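Local coordinates for protein chorismate synthase (PDB 1SQ1) that probably catalyses, with reduced FMN as cofactor, the elimination of phosphate from 5-enolpyruvylshikimate-3-phosphate to give chorismate, the precursor of the aromatic amino acids, at residues A[245-250]-A[270-275]. Sequence-based numbering, arbitrary orientation.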
loop_
_atom_site.group_PDB
_atom_site.type_symbol
_atom_site.label_atom_id
_atom_site.label_comp_id
_atom_site.label_asym_id
_atom_site.label_seq_id
_atom_site.Cartn_x
_atom_site.Cartn_y
_atom_site.Cartn_z
ATOM N N ILE A 245 17.407 20.258 1.634
ATOM C CA ILE A 245 17.998 19.560 0.512
ATOM C C ILE A 245 18.736 20.579 -0.330
ATOM O O ILE A 245 18.130 21.428 -0.987
ATOM C CB ILE A 245 16.935 18.839 -0.335
ATOM C CG1 ILE A 245 16.291 17.723 0.499
ATOM C CG2 ILE A 245 17.574 18.274 -1.591
ATOM C CD1 ILE A 245 15.255 16.932 -0.225
ATOM N N GLY A 246 20.059 20.505 -0.279
ATOM C CA GLY A 246 20.867 21.425 -1.045
ATOM C C GLY A 246 20.796 22.815 -0.463
ATOM O O GLY A 246 20.815 22.968 0.756
ATOM N N GLU A 247 20.710 23.831 -1.323
ATOM C CA GLU A 247 20.644 25.208 -0.846
ATOM C C GLU A 247 19.661 25.392 0.307
ATOM O O GLU A 247 19.806 26.317 1.103
ATOM C CB GLU A 247 20.272 26.170 -1.983
ATOM C CG GLU A 247 21.429 26.556 -2.893
ATOM C CD GLU A 247 22.653 27.077 -2.137
ATOM O OE1 GLU A 247 22.549 28.105 -1.423
ATOM O OE2 GLU A 247 23.727 26.446 -2.265
ATOM N N GLY A 248 18.657 24.523 0.387
ATOM C CA GLY A 248 17.672 24.616 1.452
ATOM C C GLY A 248 16.916 25.933 1.599
ATOM O O GLY A 248 16.433 26.522 0.628
ATOM N N ILE A 249 16.802 26.397 2.834
ATOM C CA ILE A 249 16.096 27.641 3.108
ATOM C C ILE A 249 16.698 28.782 2.298
ATOM O O ILE A 249 15.985 29.671 1.839
ATOM C CB ILE A 249 16.160 27.986 4.610
ATOM C CG1 ILE A 249 15.421 26.915 5.411
ATOM C CG2 ILE A 249 15.539 29.344 4.866
ATOM C CD1 ILE A 249 15.509 27.112 6.897
ATOM N N ASN A 250 18.018 28.741 2.123
ATOM C CA ASN A 250 18.736 29.772 1.383
ATOM C C ASN A 250 18.322 29.866 -0.080
ATOM O O ASN A 250 18.377 30.937 -0.688
ATOM C CB ASN A 250 20.246 29.536 1.473
ATOM C CG ASN A 250 21.044 30.644 0.806
ATOM O OD1 ASN A 250 21.706 30.417 -0.206
ATOM N ND2 ASN A 250 20.974 31.853 1.366
ATOM N N SER A 270 27.221 23.336 -11.098
ATOM C CA SER A 270 26.939 23.606 -9.688
ATOM C C SER A 270 26.002 22.536 -9.122
ATOM O O SER A 270 25.368 21.812 -9.883
ATOM C CB SER A 270 26.300 24.991 -9.566
ATOM O OG SER A 270 25.363 25.201 -10.619
ATOM N N ASN A 271 25.913 22.433 -7.798
ATOM C CA ASN A 271 25.029 21.432 -7.189
ATOM C C ASN A 271 24.059 22.046 -6.187
ATOM O O ASN A 271 23.859 21.513 -5.095
ATOM C CB ASN A 271 25.850 20.333 -6.493
ATOM C CG ASN A 271 25.005 19.134 -6.100
ATOM O OD1 ASN A 271 24.028 18.808 -6.770
ATOM N ND2 ASN A 271 25.392 18.460 -5.025
ATOM N N HIS A 272 23.447 23.162 -6.561
ATOM C CA HIS A 272 22.512 23.834 -5.675
ATOM C C HIS A 272 21.313 22.972 -5.358
ATOM O O HIS A 272 20.765 23.030 -4.258
ATOM C CB HIS A 272 22.043 25.130 -6.312
ATOM C CG HIS A 272 23.127 26.146 -6.461
ATOM N ND1 HIS A 272 23.892 26.574 -5.399
ATOM C CD2 HIS A 272 23.572 26.825 -7.547
ATOM C CE1 HIS A 272 24.763 27.472 -5.820
ATOM N NE2 HIS A 272 24.590 27.644 -7.120
ATOM N N SER A 273 20.919 22.170 -6.338
ATOM C CA SER A 273 19.779 21.274 -6.221
ATOM C C SER A 273 19.927 20.216 -5.129
ATOM O O SER A 273 18.942 19.639 -4.686
ATOM C CB SER A 273 19.545 20.579 -7.558
ATOM O OG SER A 273 20.667 19.776 -7.891
ATOM N N GLY A 274 21.150 19.950 -4.697
ATOM C CA GLY A 274 21.335 18.940 -3.670
ATOM C C GLY A 274 21.371 17.519 -4.213
ATOM O O GLY A 274 21.519 16.564 -3.448
ATOM N N GLY A 275 21.236 17.376 -5.532
ATOM C CA GLY A 275 21.280 16.062 -6.157
ATOM C C GLY A 275 19.936 15.493 -6.573
ATOM O O GLY A 275 19.817 14.302 -6.891
#
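At the edge of the H272 imidazole lies OE2 of E247: ND1 donates to OE2 at 3.1 Å, with OE2 close to the ring plane. The two flat groups stand nearly perpendicular, 84° apart, and ND1 lies above the carboxylate plane, 55° out of it; the bond is moderately bent. The two side chains run alongside each other in the same direction, and a bend at chi2 (-52°) brings the E247 carboxylate to the ring while CG rests 3.5 Å from ND1. Beneath this pair the backbones are joined directly, E247 N giving a nearly straight 3.0 Å hydrogen bond to H272 O. G246 and G274, two residues without side chains, meet here with their CA atoms 3.6 Å apart, and both make backbone hydrogen bonds to I287. CG2 of I245 packs against S273 O, which also accepts a hydrogen bond from K241 of a second subunit. D261 holds the backbone nitrogens of H272 and S273. The arrangement is a His-carboxylate hydrogen bond clasping two beta turns, type II' at 245-248 and type I at 271-274, where the chain leaves strand 240-245 and returns toward strand 276-277.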